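Local coordinates for pyridine nucleotide-disulfide oxidoreductase-like protein (Myceliophthora thermophila, PDB 5MQ6) that catalyses Baeyer-Villiger oxidation of ketones, especially bulky polycyclic ones, to esters or lactones by inserting one oxygen atom, using FAD and NADPH, at residues 39-44 and 298-303; 331-336 and 541-546. All coordinates share one frame; numbering follows the deposited sequence.

Contact 1 of 2, residues 39-44 and 298-303. With NDP (NADPH dihydro-nicotinamide-adenine-dinucleotide phosphate), chain C.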
loop_
_atom_site.group_PDB
_atom_site.type_symbol
_atom_site.label_atom_id
_atom_site.label_comp_id
_atom_site.label_asym_id
_atom_site.label_seq_id
_atom_site.Cartn_x
_atom_site.Cartn_y
_atom_site.Cartn_z
ATOM N N LEU A 39 -1.802 14.619 -10.323
ATOM C CA LEU A 39 -1.834 14.558 -8.846
ATOM C C LEU A 39 -2.268 15.870 -8.171
ATOM O O LEU A 39 -2.713 15.841 -7.004
ATOM C CB LEU A 39 -0.463 14.133 -8.280
ATOM C CG LEU A 39 -0.003 12.685 -8.531
ATOM C CD1 LEU A 39 1.404 12.378 -8.005
ATOM C CD2 LEU A 39 -1.002 11.690 -7.918
ATOM N N GLY A 40 -2.134 17.003 -8.880
ATOM C CA GLY A 40 -2.585 18.341 -8.372
ATOM C C GLY A 40 -4.041 18.482 -7.915
ATOM O O GLY A 40 -4.383 19.402 -7.178
ATOM N N GLN A 41 -4.910 17.604 -8.394
ATOM C CA GLN A 41 -6.306 17.504 -7.910
ATOM C C GLN A 41 -6.546 17.055 -6.412
ATOM O O GLN A 41 -7.686 17.136 -5.905
ATOM C CB GLN A 41 -7.057 16.553 -8.848
ATOM C CG GLN A 41 -6.399 15.155 -8.892
ATOM C CD GLN A 41 -7.024 14.231 -9.903
ATOM O OE1 GLN A 41 -6.506 13.946 -10.993
ATOM N NE2 GLN A 41 -8.168 13.769 -9.537
ATOM N N PHE A 42 -5.509 16.529 -5.739
ATOM C CA PHE A 42 -5.641 15.959 -4.394
ATOM C C PHE A 42 -4.776 16.764 -3.480
ATOM O O PHE A 42 -3.853 17.396 -3.914
ATOM C CB PHE A 42 -5.207 14.470 -4.319
ATOM C CG PHE A 42 -6.059 13.534 -5.202
ATOM C CD1 PHE A 42 -7.434 13.412 -4.995
ATOM C CD2 PHE A 42 -5.471 12.806 -6.261
ATOM C CE1 PHE A 42 -8.222 12.572 -5.817
ATOM C CE2 PHE A 42 -6.246 11.969 -7.088
ATOM C CZ PHE A 42 -7.628 11.847 -6.878
ATOM N N ILE A 43 -5.116 16.768 -2.205
ATOM C CA ILE A 43 -4.256 17.329 -1.189
ATOM C C ILE A 43 -4.297 16.397 -0.005
ATOM O O ILE A 43 -5.352 15.775 0.270
ATOM C CB ILE A 43 -4.595 18.804 -0.811
ATOM C CG1 ILE A 43 -3.737 19.299 0.375
ATOM C CG2 ILE A 43 -6.077 19.033 -0.521
ATOM C CD1 ILE A 43 -3.824 20.795 0.532
ATOM N N ARG A 44 -3.161 16.267 0.681
ATOM C CA ARG A 44 -3.171 15.528 1.920
ATOM C C ARG A 44 -4.077 16.214 2.942
ATOM O O ARG A 44 -4.045 17.455 3.151
ATOM C CB ARG A 44 -1.789 15.377 2.538
ATOM C CG ARG A 44 -0.745 14.774 1.639
ATOM C CD ARG A 44 0.628 15.054 2.252
ATOM N NE ARG A 44 1.635 14.225 1.607
ATOM C CZ ARG A 44 2.161 14.457 0.398
ATOM N NH1 ARG A 44 1.780 15.515 -0.322
ATOM N NH2 ARG A 44 3.071 13.618 -0.103
ATOM N N PHE A 298 -21.085 8.717 -4.052
ATOM C CA PHE A 298 -20.570 9.618 -5.092
ATOM C C PHE A 298 -19.375 9.030 -5.826
ATOM O O PHE A 298 -18.295 8.874 -5.275
ATOM C CB PHE A 298 -20.296 11.023 -4.535
ATOM C CG PHE A 298 -21.519 11.673 -3.872
ATOM C CD1 PHE A 298 -21.914 11.318 -2.587
ATOM C CD2 PHE A 298 -22.274 12.625 -4.547
ATOM C CE1 PHE A 298 -23.019 11.905 -1.951
ATOM C CE2 PHE A 298 -23.407 13.200 -3.934
ATOM C CZ PHE A 298 -23.785 12.824 -2.646
ATOM N N GLN A 299 -19.586 8.759 -7.108
ATOM C CA GLN A 299 -18.693 7.978 -7.933
ATOM C C GLN A 299 -18.097 8.774 -9.119
ATOM O O GLN A 299 -18.777 9.446 -9.926
ATOM C CB GLN A 299 -19.457 6.795 -8.513
ATOM C CG GLN A 299 -18.554 5.861 -9.361
ATOM C CD GLN A 299 -19.343 4.693 -9.934
ATOM O OE1 GLN A 299 -19.538 3.651 -9.279
ATOM N NE2 GLN A 299 -19.868 4.890 -11.138
ATOM N N ARG A 300 -16.803 8.658 -9.242
ATOM C CA ARG A 300 -16.130 9.145 -10.444
ATOM C C ARG A 300 -15.663 8.025 -11.316
ATOM O O ARG A 300 -15.732 8.151 -12.528
ATOM C CB ARG A 300 -14.991 10.008 -10.012
ATOM C CG ARG A 300 -14.170 10.689 -11.046
ATOM C CD ARG A 300 -12.755 10.590 -10.506
ATOM N NE ARG A 300 -11.944 11.602 -11.051
ATOM C CZ ARG A 300 -11.401 12.586 -10.367
ATOM N NH1 ARG A 300 -11.521 12.712 -9.045
ATOM N NH2 ARG A 300 -10.691 13.449 -11.044
ATOM N N THR A 301 -15.188 6.926 -10.745
ATOM C CA THR A 301 -14.876 5.700 -11.526
ATOM C C THR A 301 -15.317 4.444 -10.793
ATOM O O THR A 301 -14.858 4.155 -9.695
ATOM C CB THR A 301 -13.391 5.588 -11.887
ATOM O OG1 THR A 301 -12.984 6.808 -12.479
ATOM C CG2 THR A 301 -13.113 4.514 -12.960
ATOM N N PRO A 302 -16.204 3.660 -11.412
ATOM C CA PRO A 302 -16.606 2.448 -10.748
ATOM C C PRO A 302 -15.434 1.455 -10.545
ATOM O O PRO A 302 -14.527 1.440 -11.333
ATOM C CB PRO A 302 -17.633 1.860 -11.706
ATOM C CG PRO A 302 -17.239 2.381 -13.050
ATOM C CD PRO A 302 -16.742 3.761 -12.781
ATOM N N SER A 303 -15.467 0.655 -9.477
ATOM C CA SER A 303 -14.596 -0.548 -9.341
ATOM C C SER A 303 -15.162 -1.755 -10.097
ATOM O O SER A 303 -16.406 -1.930 -10.243
ATOM C CB SER A 303 -14.438 -0.958 -7.864
ATOM O OG SER A 303 -13.497 -0.097 -7.195
HETATM P PA NDP C . -8.792 4.699 -3.585
HETATM O O1A NDP C . -7.723 5.803 -3.900
HETATM O O2A NDP C . -8.702 3.293 -4.123
HETATM O O5B NDP C . -10.226 5.353 -3.899
HETATM C C5B NDP C . -10.502 6.729 -3.741
HETATM C C4B NDP C . -11.844 6.902 -4.423
HETATM O O4B NDP C . -12.251 8.295 -4.366
HETATM C C3B NDP C . -11.783 6.478 -5.894
HETATM O O3B NDP C . -12.900 5.616 -6.181
HETATM C C2B NDP C . -11.811 7.828 -6.577
HETATM O O2B NDP C . -12.300 7.797 -7.949
HETATM C C1B NDP C . -12.678 8.647 -5.646
HETATM N N9A NDP C . -12.506 10.079 -5.901
HETATM C C8A NDP C . -11.342 10.804 -5.945
HETATM N N7A NDP C . -11.587 12.094 -6.245
HETATM C C5A NDP C . -12.935 12.150 -6.395
HETATM C C6A NDP C . -13.870 13.209 -6.750
HETATM N N6A NDP C . -13.376 14.420 -6.980
HETATM N N1A NDP C . -15.181 12.897 -6.814
HETATM C C2A NDP C . -15.681 11.641 -6.584
HETATM N N3A NDP C . -14.899 10.595 -6.269
HETATM C C4A NDP C . -13.543 10.829 -6.175
HETATM O O3 NDP C . -8.905 4.495 -2.007
HETATM P PN NDP C . -9.467 3.240 -1.107
HETATM O O1N NDP C . -9.336 3.733 0.370
HETATM O O2N NDP C . -10.843 2.802 -1.556
HETATM O O5D NDP C . -8.435 2.025 -1.385
HETATM C C5D NDP C . -7.000 2.292 -1.226
HETATM C C4D NDP C . -6.200 1.003 -1.175
HETATM O O4D NDP C . -6.454 0.292 0.057
HETATM C C3D NDP C . -6.737 0.014 -2.212
HETATM O O3D NDP C . -6.523 0.359 -3.633
HETATM C C2D NDP C . -6.241 -1.335 -1.649
HETATM O O2D NDP C . -4.814 -1.529 -1.916
HETATM C C1D NDP C . -6.606 -1.164 -0.175
HETATM P P2B NDP C . -11.239 7.594 -9.159
HETATM O O1X NDP C . -10.088 8.556 -8.829
HETATM O O2X NDP C . -11.893 8.058 -10.442
HETATM O O3X NDP C . -10.941 6.090 -9.243
#
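Gln41 and Arg300 mark the closest approach of two backbones that stay well apart: their CA atoms are 13.1 Å from each other, and the segments bury just 79 Å² between them. Segment 39-44 passes from a 3-10 turn into strand 42-44; segment 298-303 is the end of strand 294-299 and the loop after it. NADPH lies between them. With CG opposite the backbone N (chi1 -177°), Arg300 reaches back toward Gln41, whose amide plane is tilted 30° from the guanidinium. NH1 of Arg300 stands 2.9 Å from N7A of NADPH, above the adenine rather than in its plane, and the guanidinium, nearly perpendicular to the adenine, turns its NH1 edge to the base. The Phe42 ring brings its edge to the same nitrogen, CE1 to N7A being 3.4 Å, while Gln41 CG rests on a face of that ring. Thr301 OG1 donates a hydrogen bond to the 2'-phosphate, although the placing of O2X is less certain. Were Arg300 a leucine, the adenine and Gln41 would probably lose the polar group reaching between them, and the phosphate a nearby positive charge. Cationic and hydroxyl groups beside the 2'-phosphate are consistent with a site selecting NADPH over NADH.

Contact 2 of 2, residues 331-336 and 541-546. With FAD (flavin-adenine dinucleotide), chain B.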
loop_
_atom_site.group_PDB
_atom_site.type_symbol
_atom_site.label_atom_id
_atom_site.label_comp_id
_atom_site.label_asym_id
_atom_site.label_seq_id
_atom_site.Cartn_x
_atom_site.Cartn_y
_atom_site.Cartn_z
ATOM N N GLU A 331 5.565 -20.986 0.610
ATOM C CA GLU A 331 5.161 -21.766 -0.526
ATOM C C GLU A 331 3.737 -21.337 -0.974
ATOM O O GLU A 331 3.472 -21.130 -2.133
ATOM C CB GLU A 331 5.299 -23.283 -0.180
ATOM C CG GLU A 331 4.416 -24.153 -1.012
ATOM C CD GLU A 331 4.503 -25.589 -0.643
ATOM O OE1 GLU A 331 3.560 -26.100 0.026
ATOM O OE2 GLU A 331 5.547 -26.153 -0.986
ATOM N N ARG A 332 2.839 -21.108 -0.029
ATOM C CA ARG A 332 1.520 -20.683 -0.361
ATOM C C ARG A 332 1.448 -19.309 -1.065
ATOM O O ARG A 332 0.641 -19.093 -1.965
ATOM C CB ARG A 332 0.677 -20.696 0.915
ATOM C CG ARG A 332 -0.816 -20.656 0.664
ATOM C CD ARG A 332 -1.524 -20.799 2.004
ATOM N NE ARG A 332 -2.957 -20.822 1.772
ATOM C CZ ARG A 332 -3.670 -21.881 1.432
ATOM N NH1 ARG A 332 -4.944 -21.694 1.248
ATOM N NH2 ARG A 332 -3.170 -23.090 1.264
ATOM N N MET A 333 2.285 -18.386 -0.618
ATOM C CA MET A 333 2.342 -17.065 -1.148
ATOM C C MET A 333 2.835 -17.134 -2.583
ATOM O O MET A 333 2.364 -16.428 -3.474
ATOM C CB MET A 333 3.306 -16.195 -0.309
ATOM C CG MET A 333 2.743 -15.713 1.000
ATOM S SD MET A 333 3.782 -14.589 2.016
ATOM C CE MET A 333 5.298 -15.365 1.959
ATOM N N LEU A 334 3.791 -18.028 -2.800
ATOM C CA LEU A 334 4.313 -18.277 -4.161
ATOM C C LEU A 334 3.238 -18.866 -5.094
ATOM O O LEU A 334 3.042 -18.419 -6.192
ATOM C CB LEU A 334 5.530 -19.192 -4.041
ATOM C CG LEU A 334 6.823 -18.500 -3.589
ATOM C CD1 LEU A 334 7.795 -19.564 -3.078
ATOM C CD2 LEU A 334 7.453 -17.825 -4.789
ATOM N N ASN A 335 2.511 -19.824 -4.579
ATOM C CA ASN A 335 1.400 -20.419 -5.304
ATOM C C ASN A 335 0.350 -19.384 -5.737
ATOM O O ASN A 335 0.029 -19.295 -6.893
ATOM C CB ASN A 335 0.814 -21.516 -4.431
ATOM C CG ASN A 335 -0.259 -22.283 -5.129
ATOM O OD1 ASN A 335 -1.459 -21.961 -5.068
ATOM N ND2 ASN A 335 0.172 -23.282 -5.847
ATOM N N LEU A 336 -0.103 -18.539 -4.808
ATOM C CA LEU A 336 -1.013 -17.470 -5.116
ATOM C C LEU A 336 -0.419 -16.525 -6.196
ATOM O O LEU A 336 -1.057 -16.194 -7.180
ATOM C CB LEU A 336 -1.348 -16.660 -3.851
ATOM C CG LEU A 336 -2.189 -15.428 -4.071
ATOM C CD1 LEU A 336 -3.565 -15.803 -4.680
ATOM C CD2 LEU A 336 -2.411 -14.813 -2.706
ATOM N N ASN A 541 1.160 -7.673 -0.680
ATOM C CA ASN A 541 2.210 -6.852 -0.138
ATOM C C ASN A 541 3.008 -7.502 0.966
ATOM O O ASN A 541 4.145 -7.120 1.152
ATOM C CB ASN A 541 1.705 -5.482 0.341
ATOM C CG ASN A 541 1.068 -4.605 -0.824
ATOM O OD1 ASN A 541 0.151 -3.842 -0.571
ATOM N ND2 ASN A 541 1.582 -4.691 -2.068
ATOM N N ALA A 542 2.446 -8.467 1.688
ATOM C CA ALA A 542 3.123 -9.131 2.774
ATOM C C ALA A 542 4.193 -10.025 2.213
ATOM O O ALA A 542 5.171 -10.359 2.916
ATOM C CB ALA A 542 2.155 -9.988 3.636
ATOM N N PHE A 543 3.971 -10.494 0.990
ATOM C CA PHE A 543 4.962 -11.291 0.340
ATOM C C PHE A 543 6.200 -10.416 -0.014
ATOM O O PHE A 543 7.342 -10.749 0.239
ATOM C CB PHE A 543 4.308 -11.960 -0.917
ATOM C CG PHE A 543 5.197 -12.884 -1.677
ATOM C CD1 PHE A 543 6.390 -13.418 -1.119
ATOM C CD2 PHE A 543 4.850 -13.228 -2.961
ATOM C CE1 PHE A 543 7.199 -14.262 -1.845
ATOM C CE2 PHE A 543 5.683 -14.086 -3.711
ATOM C CZ PHE A 543 6.848 -14.624 -3.122
ATOM N N THR A 544 5.945 -9.295 -0.614
ATOM C CA THR A 544 6.970 -8.347 -0.885
ATOM C C THR A 544 7.803 -7.975 0.366
ATOM O O THR A 544 9.009 -7.956 0.341
ATOM C CB THR A 544 6.330 -7.091 -1.461
ATOM O OG1 THR A 544 5.460 -7.471 -2.552
ATOM C CG2 THR A 544 7.472 -6.100 -1.922
ATOM N N LEU A 545 7.116 -7.689 1.432
ATOM C CA LEU A 545 7.738 -7.327 2.696
ATOM C C LEU A 545 8.538 -8.462 3.254
ATOM O O LEU A 545 9.606 -8.202 3.791
ATOM C CB LEU A 545 6.722 -6.904 3.751
ATOM C CG LEU A 545 5.968 -5.603 3.515
ATOM C CD1 LEU A 545 4.860 -5.408 4.559
ATOM C CD2 LEU A 545 6.950 -4.467 3.650
ATOM N N ASP A 546 8.017 -9.693 3.141
ATOM C CA ASP A 546 8.736 -10.917 3.519
ATOM C C ASP A 546 10.083 -10.960 2.782
ATOM O O ASP A 546 11.182 -10.892 3.412
ATOM C CB ASP A 546 7.865 -12.133 3.173
ATOM C CG ASP A 546 8.552 -13.476 3.430
ATOM O OD1 ASP A 546 9.689 -13.520 3.965
ATOM O OD2 ASP A 546 7.953 -14.542 3.104
HETATM P PA FAD B . 2.170 0.502 7.015
HETATM O O1A FAD B . 1.636 1.636 6.204
HETATM O O2A FAD B . 1.259 -0.613 7.496
HETATM O O5B FAD B . 2.886 1.119 8.313
HETATM C C5B FAD B . 3.774 2.177 8.178
HETATM C C4B FAD B . 3.611 3.093 9.373
HETATM O O4B FAD B . 4.689 4.045 9.312
HETATM C C3B FAD B . 2.315 3.899 9.429
HETATM O O3B FAD B . 1.791 3.871 10.731
HETATM C C2B FAD B . 2.745 5.294 9.070
HETATM O O2B FAD B . 1.929 6.281 9.653
HETATM C C1B FAD B . 4.161 5.312 9.605
HETATM N N9A FAD B . 4.971 6.353 9.022
HETATM C C8A FAD B . 5.160 6.589 7.692
HETATM N N7A FAD B . 5.939 7.660 7.571
HETATM C C5A FAD B . 6.253 8.148 8.783
HETATM C C6A FAD B . 7.085 9.260 9.276
HETATM N N6A FAD B . 7.721 10.134 8.523
HETATM N N1A FAD B . 7.175 9.313 10.579
HETATM C C2A FAD B . 6.526 8.468 11.415
HETATM N N3A FAD B . 5.759 7.454 11.087
HETATM C C4A FAD B . 5.586 7.285 9.739
HETATM N N1 FAD B . -2.169 -5.035 1.187
HETATM C C2 FAD B . -2.252 -6.382 0.932
HETATM O O2 FAD B . -1.296 -6.987 0.464
HETATM N N3 FAD B . -3.381 -7.056 1.188
HETATM C C4 FAD B . -4.446 -6.416 1.696
HETATM O O4 FAD B . -5.445 -7.088 1.916
HETATM C C4X FAD B . -4.463 -4.976 2.006
HETATM N N5 FAD B . -5.540 -4.280 2.504
HETATM C C5X FAD B . -5.398 -2.951 2.735
HETATM C C6 FAD B . -6.536 -2.166 3.258
HETATM C C7 FAD B . -6.283 -0.728 3.472
HETATM C C7M FAD B . -7.373 0.171 4.010
HETATM C C8 FAD B . -4.975 -0.081 3.161
HETATM C C8M FAD B . -4.698 1.404 3.384
HETATM C C9 FAD B . -3.938 -0.846 2.662
HETATM C C9A FAD B . -4.103 -2.242 2.440
HETATM N N10 FAD B . -3.019 -2.961 1.908
HETATM C C10 FAD B . -3.179 -4.336 1.711
HETATM C "C1'" FAD B . -1.694 -2.348 1.662
HETATM C "C2'" FAD B . -0.988 -2.267 3.080
HETATM O "O2'" FAD B . -0.527 -0.926 3.294
HETATM C "C3'" FAD B . 0.169 -3.302 3.294
HETATM O "O3'" FAD B . -0.353 -4.625 3.148
HETATM C "C4'" FAD B . 0.838 -3.343 4.689
HETATM O "O4'" FAD B . -0.099 -3.221 5.849
HETATM C "C5'" FAD B . 1.951 -2.279 4.768
HETATM O "O5'" FAD B . 2.797 -2.629 5.907
HETATM P P FAD B . 3.975 -1.547 6.167
HETATM O O1P FAD B . 4.425 -1.810 7.651
HETATM O O2P FAD B . 4.921 -1.648 4.962
HETATM O O3P FAD B . 3.269 -0.070 5.993
#
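Met333 and Phe543 carry most of this buried helix-helix contact, with Leu334 at its margin. The CA atoms of Met333 and Phe543, 6.5 Å apart, are the nearest pair between segments 331-336 and 541-546. The local helix axes pass at 10.5 Å with 127° between their N-to-C directions, so the helices run in broadly opposing senses but far from antiparallel.

Phe543 sends its ring toward the other helix, and Met333 is laid over one face of it. The CB of Met333 lies 4.2 Å from the centroid of the Phe543 ring and 16° off the normal, a CH-pi contact displaced toward the rim. Farther along the side chain, Met333 SD is 5.0 Å from the Phe543 centroid in an oblique position, which makes this a Met-aromatic contact as well. The bend at the last torsion of Met333 (chi3 -46°) brings CE to 3.8 Å from CD1 of Phe543. Leu334 comes in at about a right angle to Phe543, its CD2 touching CZ at 3.7 Å; Met630 of helix 630-641 also packs on Phe543.

Segment 541-546 is the opening of helix 541-562, and its first residue meets the cofactor: Asn541 N donates a 2.8 Å hydrogen bond to the flavin carbonyl FAD O2. A helix N-terminus directed at this pyrimidine end of a flavin would be expected to favour negative charge there, as in the anionic reduced flavin.

About one turn after Phe543, Asp546 brings OD2 to 3.0 Å from Met333 CE. The carboxylate is engaged on both oxygens, OD1 by a salt bridge to Arg96 of helix 88-99 and OD2 by one to Arg330 of the methionine's own helix, 328-340, so the methionine methyl abuts a group already fixed by charge pairing.

Contacts 1 and 2 lie on opposite sides of the chain's centre, their own centres 30 Å apart and their nearest atoms about 16 Å, so neither touches the other. They are in series along the sequence: 298-303 ends before 331-336 begins. What relates them is the pair of cofactors. Contact 1 sits at the adenosine end of NADPH, whereas the helix of 541-546 reaches the pyrimidine carbonyl of the FAD isoalloxazine; the Phe543 side chain remains about 14 Å from NADPH. The position of contact 1 is consistent with a part in holding the adenosine end of NADPH, and contact 2 joins the helix that meets the flavin to helix 328-340.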